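Local coordinates for protein PaiA Acetyltransferase (PDB 3K9U) that transfers the acetyl group of acetyl-CoA to polyamines such as spermidine, helping to protect the cell against polyamine toxicity, at residues 51-54 with 55-58; 113-117 with 118-122. All blocks are in the same frame, centred on the assembly; numbering follows the deposited sequence.

Contact 1 (51-54 with 55-58)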
loop_
_atom_site.group_PDB
_atom_site.type_symbol
_atom_site.label_atom_id
_atom_site.label_comp_id
_atom_site.label_asym_id
_atom_site.label_seq_id
_atom_site.Cartn_x
_atom_site.Cartn_y
_atom_site.Cartn_z
ATOM N N LEU A 51 20.331 -13.342 13.419
ATOM C CA LEU A 51 20.722 -13.312 14.819
ATOM C C LEU A 51 22.119 -12.689 15.008
ATOM O O LEU A 51 22.325 -11.806 15.854
ATOM C CB LEU A 51 20.727 -14.734 15.385
ATOM C CG LEU A 51 19.447 -15.224 16.040
ATOM C CD1 LEU A 51 19.560 -16.739 16.463
ATOM C CD2 LEU A 51 19.122 -14.309 17.248
ATOM N N ASN A 52 23.072 -13.176 14.218
ATOM C CA ASN A 52 24.439 -12.674 14.259
ATOM C C ASN A 52 24.451 -11.189 13.947
ATOM O O ASN A 52 25.147 -10.425 14.630
ATOM C CB ASN A 52 25.339 -13.447 13.289
ATOM C CG ASN A 52 26.806 -13.064 13.400
ATOM O OD1 ASN A 52 27.398 -13.071 14.491
ATOM N ND2 ASN A 52 27.419 -12.764 12.258
ATOM N N GLU A 53 23.657 -10.769 12.954
ATOM C CA GLU A 53 23.618 -9.342 12.580
ATOM C C GLU A 53 23.003 -8.486 13.672
ATOM O O GLU A 53 23.499 -7.405 13.967
ATOM C CB GLU A 53 22.858 -9.112 11.278
ATOM C CG GLU A 53 23.613 -9.590 10.021
ATOM C CD GLU A 53 22.672 -9.734 8.804
ATOM O OE1 GLU A 53 21.443 -9.706 8.990
ATOM O OE2 GLU A 53 23.146 -9.885 7.674
ATOM N N ILE A 54 21.917 -8.990 14.268
ATOM C CA ILE A 54 21.274 -8.310 15.381
ATOM C C ILE A 54 22.258 -8.170 16.542
ATOM O O ILE A 54 22.347 -7.079 17.114
ATOM C CB ILE A 54 19.977 -9.053 15.821
ATOM C CG1 ILE A 54 18.894 -8.960 14.728
ATOM C CG2 ILE A 54 19.431 -8.522 17.143
ATOM C CD1 ILE A 54 17.609 -9.788 15.051
ATOM N N VAL A 55 23.006 -9.236 16.886
ATOM C CA VAL A 55 23.948 -9.155 18.015
ATOM C C VAL A 55 25.086 -8.182 17.736
ATOM O O VAL A 55 25.455 -7.407 18.612
ATOM C CB VAL A 55 24.523 -10.533 18.465
ATOM C CG1 VAL A 55 25.585 -10.370 19.632
ATOM C CG2 VAL A 55 23.388 -11.451 18.904
ATOM N N ARG A 56 25.615 -8.213 16.513
ATOM C CA ARG A 56 26.644 -7.258 16.077
ATOM C C ARG A 56 26.157 -5.828 16.242
ATOM O O ARG A 56 26.884 -4.977 16.768
ATOM C CB ARG A 56 27.031 -7.479 14.598
ATOM C CG ARG A 56 28.020 -8.634 14.403
ATOM C CD ARG A 56 28.250 -8.968 12.930
ATOM N NE ARG A 56 28.912 -7.871 12.218
ATOM C CZ ARG A 56 28.383 -7.145 11.221
ATOM N NH1 ARG A 56 27.148 -7.366 10.736
ATOM N NH2 ARG A 56 29.122 -6.165 10.682
ATOM N N SER A 57 24.921 -5.585 15.794
ATOM C CA SER A 57 24.332 -4.255 15.849
ATOM C C SER A 57 24.193 -3.725 17.279
ATOM O O SER A 57 24.017 -2.537 17.485
ATOM C CB SER A 57 22.957 -4.258 15.177
ATOM O OG SER A 57 21.934 -4.629 16.092
ATOM N N GLN A 58 24.283 -4.610 18.265
ATOM C CA GLN A 58 24.028 -4.255 19.644
ATOM C C GLN A 58 25.255 -3.619 20.272
ATOM O O GLN A 58 25.133 -2.714 21.090
ATOM C CB GLN A 58 23.668 -5.506 20.444
ATOM C CG GLN A 58 22.472 -5.341 21.346
ATOM C CD GLN A 58 21.204 -5.818 20.699
ATOM O OE1 GLN A 58 20.994 -7.026 20.543
ATOM N NE2 GLN A 58 20.335 -4.887 20.339
#
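Ser57 sets its OG between its own backbone N and carbonyl carbon (chi1 87°), which turns the hydroxyl back toward Ile54, one turn earlier. There Ser57 OG gives a hydrogen bond of 2.7 Å to Ile54 O, arriving well off the C=O direction (C=O...donor angle 128°) and tilted from the carbonyl plane. Arg56 is also folded back: CG lies beside its own backbone N, and the chain starts out past the oxygen of the Asn52 carbonyl, with Arg56 CG 3.4 Å from Asn52 O. Further out, Arg56 CD passes the Asn52 amide at 3.9 Å from ND2, the amide and guanidinium planes 37° apart.

All this happens inside helix 47-59, where Val55 N, Arg56 N and Ser57 N bond regularly to the carbonyls of Leu51, Asn52 and Glu53. Ile54 and Ser57 look inward, both resting on Phe65 of strand 63-70 next in the chain. Put an alanine in place of Ser57 and the hydroxyl is gone; Ile54 O is then likely to be left without that donor on the side facing the sheet.

On the Arg56 side, Glu53 CG approaches the guanidinium edge near its plane, 4.2 Å from NH1, while the Glu53 carboxylate forms its salt bridge with Arg91. Gln58 runs alongside Ile54, with Gln58 OE1 4.0 Å from Ile54 CG2 and its NE2 bonded to Leu8 O.

Contact 2 (113-117 with 118-122)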
loop_
_atom_site.group_PDB
_atom_site.type_symbol
_atom_site.label_atom_id
_atom_site.label_comp_id
_atom_site.label_asym_id
_atom_site.label_seq_id
_atom_site.Cartn_x
_atom_site.Cartn_y
_atom_site.Cartn_z
ATOM N N LYS A 113 19.333 11.449 12.516
ATOM C CA LYS A 113 19.550 12.103 13.805
ATOM C C LYS A 113 20.811 11.526 14.477
ATOM O O LYS A 113 21.609 12.269 15.058
ATOM C CB LYS A 113 18.302 11.957 14.696
ATOM C CG LYS A 113 18.537 12.210 16.178
ATOM C CD LYS A 113 17.235 12.306 16.949
ATOM C CE LYS A 113 17.501 12.872 18.371
ATOM N NZ LYS A 113 16.278 13.493 19.002
ATOM N N ILE A 114 21.001 10.205 14.353
ATOM C CA ILE A 114 22.187 9.528 14.918
ATOM C C ILE A 114 23.466 9.853 14.132
ATOM O O ILE A 114 24.514 10.089 14.736
ATOM C CB ILE A 114 21.986 7.994 14.993
ATOM C CG1 ILE A 114 20.861 7.673 15.987
ATOM C CG2 ILE A 114 23.255 7.305 15.409
ATOM C CD1 ILE A 114 20.310 6.321 15.816
ATOM N N MET A 115 23.362 9.859 12.804
ATOM C CA MET A 115 24.436 10.323 11.921
ATOM C C MET A 115 24.859 11.750 12.273
ATOM O O MET A 115 26.059 12.063 12.368
ATOM C CB MET A 115 23.992 10.250 10.447
ATOM C CG MET A 115 23.914 8.790 9.901
ATOM S SD MET A 115 23.155 8.627 8.261
ATOM C CE MET A 115 21.480 8.173 8.636
ATOM N N LYS A 116 23.870 12.605 12.506
ATOM C CA LYS A 116 24.135 14.013 12.856
ATOM C C LYS A 116 24.982 14.146 14.117
ATOM O O LYS A 116 25.952 14.889 14.120
ATOM C CB LYS A 116 22.825 14.761 13.048
ATOM C CG LYS A 116 22.937 16.271 13.203
ATOM C CD LYS A 116 21.529 16.879 13.389
ATOM C CE LYS A 116 21.418 18.264 12.786
ATOM N NZ LYS A 116 22.361 19.168 13.431
ATOM N N LYS A 117 24.620 13.434 15.181
ATOM C CA LYS A 117 25.400 13.482 16.427
ATOM C C LYS A 117 26.823 12.901 16.270
ATOM O O LYS A 117 27.748 13.317 16.983
ATOM C CB LYS A 117 24.649 12.826 17.608
ATOM C CG LYS A 117 24.406 11.309 17.487
ATOM C CD LYS A 117 24.116 10.615 18.858
ATOM C CE LYS A 117 24.136 9.066 18.748
ATOM N NZ LYS A 117 23.169 8.384 19.687
ATOM N N LYS A 118 26.993 11.963 15.334
ATOM C CA LYS A 118 28.318 11.397 15.021
ATOM C C LYS A 118 29.144 12.273 14.091
ATOM O O LYS A 118 30.363 12.130 14.038
ATOM C CB LYS A 118 28.188 9.994 14.420
ATOM C CG LYS A 118 27.813 8.970 15.462
ATOM C CD LYS A 118 27.522 7.599 14.876
ATOM C CE LYS A 118 27.112 6.636 15.990
ATOM N NZ LYS A 118 27.902 6.876 17.284
ATOM N N GLY A 119 28.486 13.178 13.366
ATOM C CA GLY A 119 29.164 14.076 12.440
ATOM C C GLY A 119 29.254 13.549 11.012
ATOM O O GLY A 119 30.063 14.040 10.233
ATOM N N ILE A 120 28.418 12.573 10.653
ATOM C CA ILE A 120 28.458 11.984 9.303
ATOM C C ILE A 120 27.904 13.012 8.340
ATOM O O ILE A 120 26.837 13.566 8.584
ATOM C CB ILE A 120 27.646 10.645 9.194
ATOM C CG1 ILE A 120 28.414 9.481 9.822
ATOM C CG2 ILE A 120 27.375 10.271 7.727
ATOM C CD1 ILE A 120 28.705 9.629 11.256
ATOM N N LEU A 121 28.626 13.280 7.258
ATOM C CA LEU A 121 28.233 14.330 6.321
ATOM C C LEU A 121 27.790 13.786 4.954
ATOM O O LEU A 121 27.490 14.577 4.044
ATOM C CB LEU A 121 29.361 15.369 6.150
ATOM C CG LEU A 121 29.755 16.207 7.386
ATOM C CD1 LEU A 121 30.987 17.024 7.082
ATOM C CD2 LEU A 121 28.605 17.118 7.865
ATOM N N GLU A 122 27.695 12.458 4.828
ATOM C CA GLU A 122 27.335 11.823 3.562
ATOM C C GLU A 122 26.778 10.412 3.781
ATOM O O GLU A 122 27.287 9.651 4.618
ATOM C CB GLU A 122 28.573 11.754 2.682
ATOM C CG GLU A 122 28.377 11.275 1.248
ATOM C CD GLU A 122 29.581 11.653 0.365
ATOM O OE1 GLU A 122 29.400 11.957 -0.839
ATOM O OE2 GLU A 122 30.712 11.688 0.891
#
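The flat groups here are the peptide carbonyls of Met115 and Lys116, and backbone N-H groups reach both from above their planes. Gly119 N stands over the Lys116 carbonyl, 72° out of its plane, and bonds to Lys116 O at 3.1 Å. Ile120 N comes to the Met115 carbonyl from 38° out of plane, a fairly straight bond of 3.0 Å to Met115 O. That oxygen has a second, weak donor in Gly119 N, so two consecutive N-H groups converge on it. One step back, Lys118 N closes an ordinary helical turn on Ile114 O.

The side chains follow the backbone round. Ile120 turns back to the helix and packs its CB 3.9 Å from Met115 CB, while Ile120 CD1 lies 3.8 Å from Met115 O. Both residues also rest on Ala87 of strand 86-94, so this apolar pair faces the sheet. Lys118 holds CG beside its own backbone N, and its aliphatic chain therefore runs back past Ile114 O; near its end Lys118 CE lies 4.0 Å from Ile114 CG2, the two side chains pointing the same way.

Gly119 takes the chain out of the helix with a positive phi of 92°, where a CB would jam against the preceding carbonyl oxygen. It is the C-prime residue of a Schellman motif, complete with its hydrophobic Met115-Ile120 contact, ending helix 103-118.

In the fold
From the N terminus the chain passes through strand 3-7 and two helices before reaching contact 1, within helix 47-59 just ahead of strand 63-70. Three antiparallel strands then lead by way of the acetyl-CoA-binding residues Thr99 to Gly104 into helix 103-118. Contact 2 ends that helix and delivers the chain to strand 122-128, parallel to 86-94, completing a beta-alpha-beta crossover of the GNAT fold. Both contacts are local, contact 1 running along about two helical turns and contact 2 round a helix end, so neither closes a long loop, and the two follow in series without nesting or crossing. Their centres are 21 Å apart; the mixed sheet joins them, contact 1 through strand 63-70 and contact 2 through strands 73-83 and 86-94.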